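PDB 3TBN: putative uncharacterized protein from Magnetospirillum magneticum, which binds two [2Fe-2S] clusters, one at each of its two CDGSH-type iron-sulfur motifs, although its cellular role is not established. Local coordinates for residues P42-D45 with G46-G50; P78-D81 with G82-T86. All coordinates share one frame; numbering follows the deposited sequence.

How the contacts relate
Contact 1 and contact 2 are both local, each formed within one unbroken stretch of chain around a [2Fe-2S] cluster. From the N terminus, strand 20-24 comes first, then strand 30-32; contact 1 (42-50) follows, bending the loop around the first cluster before strand 56-58 pairs antiparallel with 30-32. Strand 64-68 then runs antiparallel to strand 20-24, and contact 2 (78-86) folds the loop beyond it around the second. The two lie in series, neither nested nor crossed, on opposite sides of the chain's centre with their centres about 20 Å apart. Phe68, at the end of strand 64-68, is met by both: by the ring of Phe43 edge-to-face, and by the side chains of Pro78 and Leu79.

Contact 1 (P42-D45 with G46-G50); sequences PFCD and GSHKG. With FES (Fe2/s2 (inorganic) cluster), chain B.
Cys44 and His48 hold the same iron: Cys44 SG lies 2.3 Å and His48 ND1 2.1 Å from FE1 of the cluster. The thiolate sits at the edge of the imidazole, near its plane, with SG 3.3 Å from His48 CE1. With chi1 at 178°, Cys44 SG stands trans to its own backbone N and can accept a second partner, the N-H of Gly46, in a 3.5 Å bond bent to 151°.

The carboxylate of Asp45 is satisfied at both oxygens. Its OD1 accepts two donors from one face of the carboxylate plane: Ser47 OG at 2.6 Å on the syn side, and Ser47 N at 3.1 Å nearly along the C-O axis, which closes an Asx turn. OD2 is taken by the backbone N-H of Lys39. A water donates to Asp45 O at 2.9 Å and only weakly to Ser47 OG, while Ser47 O accepts from Arg37 NE. With an alanine in place of Ser47, the hydroxyl donor to Asp45 OD1 is gone, and that oxygen is likely to be held, within this turn, by the backbone N-H alone.

Ser47 N also lies 3.3 Å from the bridging sulfide S1. Together with Cys33 and Cys35, this Cys-Asp-Gly-Ser-His sequence forms the three-cysteine, one-histidine cluster site of CDGSH proteins.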
ATOM      1  N   PRO A  42      -0.439   6.229   3.818  0.99  6.89           N
ATOM      2  CA  PRO A  42      -0.293   5.146   2.841  0.98  6.90           C
ATOM      3  C   PRO A  42       0.041   5.602   1.421  0.95  6.07           C
ATOM      4  O   PRO A  42      -0.102   4.804   0.500  0.90  6.94           O
ATOM      5  CB  PRO A  42      -1.681   4.508   2.858  0.97  7.35           C
ATOM      6  CG  PRO A  42      -2.591   5.673   3.080  1.00  8.11           C
ATOM      7  CD  PRO A  42      -1.857   6.568   4.048  1.00  7.33           C
ATOM      8  N   PHE A  43       0.467   6.848   1.245  0.96  6.78           N
ATOM      9  CA  PHE A  43       0.637   7.416  -0.089  0.97  6.75           C
ATOM     10  C   PHE A  43       2.084   7.450  -0.541  0.95  6.58           C
ATOM     11  O   PHE A  43       2.992   7.622   0.258  0.95  8.38           O
ATOM     12  CB  PHE A  43       0.017   8.809  -0.121  0.95  8.19           C
ATOM     13  CG  PHE A  43      -1.409   8.808   0.317  0.97  8.83           C
ATOM     14  CD1 PHE A  43      -1.806   9.436   1.488  0.91 11.72           C
ATOM     15  CD2 PHE A  43      -2.355   8.108  -0.413  0.95 10.48           C
ATOM     16  CE1 PHE A  43      -3.135   9.395   1.896  0.89 13.08           C
ATOM     17  CE2 PHE A  43      -3.673   8.062  -0.007  0.95 13.03           C
ATOM     18  CZ  PHE A  43      -4.062   8.705   1.147  1.00 13.57           C
ATOM     19  N   CYS A  44       2.272   7.287  -1.843  0.98  7.10           N
ATOM     20  CA  CYS A  44       3.585   7.304  -2.468  0.99  6.76           C
ATOM     21  C   CYS A  44       4.267   8.650  -2.286  0.92  7.23           C
ATOM     22  O   CYS A  44       3.640   9.685  -2.473  0.91  8.49           O
ATOM     23  CB  CYS A  44       3.405   7.016  -3.958  0.96  7.94           C
ATOM     24  SG  CYS A  44       4.905   7.052  -4.965  0.91  7.40           S
ATOM     25  N   ASP A  45       5.551   8.638  -1.934  0.96  7.49           N
ATOM     26  CA  ASP A  45       6.331   9.872  -1.870  0.99  8.32           C
ATOM     27  C   ASP A  45       7.573   9.794  -2.753  0.91  8.31           C
ATOM     28  O   ASP A  45       8.473  10.620  -2.634  0.91  9.41           O
ATOM     29  CB  ASP A  45       6.695  10.251  -0.421  0.99  9.15           C
ATOM     30  CG  ASP A  45       7.737   9.337   0.203  0.86  8.05           C
ATOM     31  OD1 ASP A  45       8.175   8.371  -0.457  0.89  8.10           O
ATOM     32  OD2 ASP A  45       8.106   9.589   1.376  0.84  8.51           O
ATOM     33  N   GLY A  46       7.601   8.813  -3.652  0.97  8.37           N
ATOM     34  CA  GLY A  46       8.708   8.648  -4.581  0.95  9.67           C
ATOM     35  C   GLY A  46       9.828   7.742  -4.100  0.95  8.69           C
ATOM     36  O   GLY A  46      10.780   7.481  -4.840  0.90 10.39           O
ATOM     37  N   SER A  47       9.716   7.254  -2.870  0.92  7.87           N
ATOM     38  CA  SER A  47      10.753   6.425  -2.262  0.91  8.21           C
ATOM     39  C   SER A  47      10.913   5.061  -2.927  0.92  7.74           C
ATOM     40  O   SER A  47      11.902   4.382  -2.682  0.94  8.67           O
ATOM     41  CB  SER A  47      10.478   6.234  -0.766  1.00 11.09           C
ATOM     42  OG  SER A  47      10.592   7.462  -0.065  0.85 11.92           O
ATOM     43  N   HIS A  48       9.955   4.656  -3.759  0.93  7.63           N
ATOM     44  CA  HIS A  48      10.050   3.377  -4.464  0.99  7.62           C
ATOM     45  C   HIS A  48      11.234   3.316  -5.422  0.90  8.01           C
ATOM     46  O   HIS A  48      11.658   2.235  -5.814  0.87  8.15           O
ATOM     47  CB  HIS A  48       8.772   3.096  -5.254  0.99  8.38           C
ATOM     48  CG  HIS A  48       8.408   4.183  -6.211  0.95  7.93           C
ATOM     49  ND1 HIS A  48       7.499   5.170  -5.901  0.93  7.44           N
ATOM     50  CD2 HIS A  48       8.839   4.448  -7.467  0.93 10.61           C
ATOM     51  CE1 HIS A  48       7.380   5.994  -6.927  0.98  9.99           C
ATOM     52  NE2 HIS A  48       8.185   5.579  -7.890  0.89 10.60           N
ATOM     53  N   LYS A  49      11.761   4.463  -5.822  0.92  9.17           N
ATOM     54  CA  LYS A  49      12.845   4.464  -6.793  0.97 11.43           C
ATOM     55  C   LYS A  49      14.023   3.619  -6.302  0.93  9.90           C
ATOM     56  O   LYS A  49      14.475   3.768  -5.169  0.85 11.93           O
ATOM     57  CB  LYS A  49      13.261   5.898  -7.111  1.00 18.40           C
ATOM     58  CG  LYS A  49      12.248   6.597  -8.008  0.94 30.68           C
ATOM     59  CD  LYS A  49      12.129   8.081  -7.721  0.05 39.87           C
ATOM     60  CE  LYS A  49      10.672   8.518  -7.746  1.00 47.59           C
ATOM     61  NZ  LYS A  49      10.519   9.988  -7.611  0.47 55.02           N
ATOM     62  N   GLY A  50      14.497   2.716  -7.159  0.96  9.99           N
ATOM     63  CA  GLY A  50      15.556   1.784  -6.800  0.98 11.30           C
ATOM     64  C   GLY A  50      15.083   0.357  -6.558  0.90  9.34           C
ATOM     65  O   GLY A  50      15.902  -0.561  -6.495  0.88 10.61           O
TER
HETATM   66 FE1  FES B  80       6.095   5.150  -4.285  0.88  6.48          FE
HETATM   67 FE2  FES B  80       6.148   3.392  -2.232  0.87  5.65          FE
HETATM   68  S1  FES B  80       6.966   5.451  -2.260  0.92  6.77           S
HETATM   69  S2  FES B  80       5.196   3.096  -4.226  0.93  6.56           S
HETATM   70  O   HOH W   1      11.254  10.337  -1.899  0.29 21.24           O

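Contact 2 (P78-D81 with G82-T86); sequences PLCD and GTHKT. With FES (Fe2/s2 (inorganic) cluster), chain C.
Cys80 and His84 share one iron of the second cluster: Cys80 SG is 2.3 Å and His84 ND1 2.1 Å from FE1. A chi1 of 67° sets His84 CG between its own backbone N and carbonyl carbon, and this turns ND1 toward the iron. Cys80 SG then meets this ring at its edge, 3.3 Å from His84 CE1, in a sulfur-aromatic contact. On one ring face lies the carbonyl oxygen of Gly82, displaced toward the rim.

This is the CDGSH motif with threonine in the serine position, and Cys69 and Cys71 complete the pocket's cysteine set, as in the three-cysteine, one-histidine sites of the family.

Among the hydrogen bonds, Asp81 OD1 takes two from Thr83. The hydroxyl OG1 of Thr83 donates at 2.6 Å from the syn side, and Thr83 N donates at 3.0 Å from the anti side, tilted 34° out of the carboxylate plane; the backbone bond makes an Asx turn. Asp81 OD2 accepts from Lys75 N. The bond from Gly82 N to Cys80 SG is weak, at 3.6 Å.

Two backbone bonds wrap the chain around the histidine: Lys85 N bonds Gly82 O, and Thr86 N bonds Thr83 O. The hydroxyl of Thr86 adds a weak bond to that same Thr83 oxygen.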
ATOM      1  N   PRO A  78      -5.336  -1.326  -3.890  0.96  8.44           N
ATOM      2  CA  PRO A  78      -4.576  -0.778  -2.763  1.00  7.69           C
ATOM      3  C   PRO A  78      -5.255  -0.897  -1.401  0.97  7.05           C
ATOM      4  O   PRO A  78      -4.761  -0.318  -0.438  0.92  7.56           O
ATOM      5  CB  PRO A  78      -4.482   0.696  -3.135  1.00  9.35           C
ATOM      6  CG  PRO A  78      -5.805   0.968  -3.783  1.00 10.86           C
ATOM      7  CD  PRO A  78      -6.121  -0.279  -4.569  0.96 10.46           C
ATOM      8  N   LEU A  79      -6.381  -1.601  -1.326  0.95  7.72           N
ATOM      9  CA  LEU A  79      -7.169  -1.641  -0.100  0.95  7.52           C
ATOM     10  C   LEU A  79      -6.842  -2.872   0.737  0.98  7.66           C
ATOM     11  O   LEU A  79      -6.464  -3.916   0.209  0.93  8.78           O
ATOM     12  CB  LEU A  79      -8.663  -1.609  -0.434  0.99  9.52           C
ATOM     13  CG  LEU A  79      -9.113  -0.391  -1.241  1.00 10.63           C
ATOM     14  CD1 LEU A  79     -10.608  -0.461  -1.492  1.00 15.39           C
ATOM     15  CD2 LEU A  79      -8.745   0.909  -0.538  1.00 14.05           C
ATOM     16  N   CYS A  80      -6.999  -2.735   2.048  0.97  7.29           N
ATOM     17  CA  CYS A  80      -6.835  -3.837   2.983  0.98  8.06           C
ATOM     18  C   CYS A  80      -7.859  -4.929   2.703  0.90  7.46           C
ATOM     19  O   CYS A  80      -9.051  -4.648   2.573  0.88  8.52           O
ATOM     20  CB  CYS A  80      -7.015  -3.310   4.409  0.99  9.17           C
ATOM     21  SG  CYS A  80      -6.905  -4.553   5.708  0.94  8.67           S
ATOM     22  N   ASP A  81      -7.392  -6.171   2.608  0.97  8.14           N
ATOM     23  CA  ASP A  81      -8.288  -7.313   2.457  0.96  8.18           C
ATOM     24  C   ASP A  81      -8.109  -8.325   3.585  0.92  8.03           C
ATOM     25  O   ASP A  81      -8.626  -9.441   3.516  0.92  9.05           O
ATOM     26  CB  ASP A  81      -8.105  -7.986   1.092  0.98  9.12           C
ATOM     27  CG  ASP A  81      -6.803  -8.747   0.974  0.90  9.42           C
ATOM     28  OD1 ASP A  81      -5.957  -8.648   1.883  0.85  9.21           O
ATOM     29  OD2 ASP A  81      -6.615  -9.437  -0.049  0.83 10.70           O
ATOM     30  N   GLY A  82      -7.390  -7.926   4.629  0.97  8.76           N
ATOM     31  CA  GLY A  82      -7.175  -8.772   5.788  0.97 10.00           C
ATOM     32  C   GLY A  82      -5.919  -9.626   5.744  0.98  9.60           C
ATOM     33  O   GLY A  82      -5.622 -10.330   6.706  0.94  9.88           O
ATOM     34  N   THR A  83      -5.174  -9.569   4.646  0.93  9.30           N
ATOM     35  CA  THR A  83      -3.960 -10.367   4.510  0.92  9.75           C
ATOM     36  C   THR A  83      -2.967 -10.069   5.634  0.87  9.32           C
ATOM     37  O   THR A  83      -2.218 -10.948   6.053  0.90 11.10           O
ATOM     38  CB  THR A  83      -3.302 -10.150   3.139  0.96 11.55           C
ATOM     39  OG1 THR A  83      -4.192 -10.604   2.111  0.93 11.25           O
ATOM     40  CG2 THR A  83      -1.989 -10.914   3.039  1.00 14.83           C
ATOM     41  N   HIS A  84      -2.982  -8.841   6.142  0.95  9.79           N
ATOM     42  CA  HIS A  84      -2.083  -8.459   7.233  0.97 10.15           C
ATOM     43  C   HIS A  84      -2.231  -9.361   8.454  0.95 11.46           C
ATOM     44  O   HIS A  84      -1.304  -9.480   9.252  0.93 13.43           O
ATOM     45  CB  HIS A  84      -2.314  -6.999   7.634  1.00 10.50           C
ATOM     46  CG  HIS A  84      -3.646  -6.744   8.266  0.93  9.99           C
ATOM     47  ND1 HIS A  84      -4.741  -6.310   7.550  0.94  9.24           N
ATOM     48  CD2 HIS A  84      -4.061  -6.870   9.549  0.94 12.10           C
ATOM     49  CE1 HIS A  84      -5.772  -6.175   8.367  0.93 10.35           C
ATOM     50  NE2 HIS A  84      -5.385  -6.509   9.585  0.89 11.52           N
ATOM     51  N   LYS A  85      -3.390 -10.001   8.596  1.00 12.91           N
ATOM     52  CA  LYS A  85      -3.663 -10.845   9.755  0.95 15.64           C
ATOM     53  C   LYS A  85      -2.835 -12.126   9.770  0.77 15.52           C
ATOM     54  O   LYS A  85      -2.563 -12.674  10.836  0.75 18.25           O
ATOM     55  CB  LYS A  85      -5.148 -11.211   9.806  1.00 16.61           C
ATOM     56  CG  LYS A  85      -6.075 -10.012   9.898  1.00 17.63           C
ATOM     57  CD  LYS A  85      -7.529 -10.441   9.913  1.00 19.55           C
ATOM     58  CE  LYS A  85      -7.875 -11.152  11.211  0.92 21.12           C
ATOM     59  NZ  LYS A  85      -9.189 -11.841  11.155  1.00 21.45           N
ATOM     60  N   THR A  86      -2.452 -12.617   8.596  0.98 17.40           N
ATOM     61  CA  THR A  86      -1.740 -13.889   8.507  0.97 20.95           C
ATOM     62  C   THR A  86      -0.324 -13.721   7.972  0.76 18.75           C
ATOM     63  O   THR A  86       0.443 -14.682   7.892  0.79 18.90           O
ATOM     64  CB  THR A  86      -2.490 -14.883   7.604  0.67 27.52           C
ATOM     65  OG1 THR A  86      -2.702 -14.295   6.317  0.74 29.54           O
ATOM     66  CG2 THR A  86      -3.835 -15.257   8.216  0.57 35.06           C
TER
HETATM   67 FE1  FES C  81      -4.685  -5.264   5.676  0.92  7.56          FE
HETATM   68 FE2  FES C  81      -2.459  -5.065   4.123  0.87  6.54          FE
HETATM   69  S1  FES C  81      -2.989  -3.826   5.896  0.94  7.34           S
HETATM   70  S2  FES C  81      -4.175  -6.450   3.863  0.92  7.56           S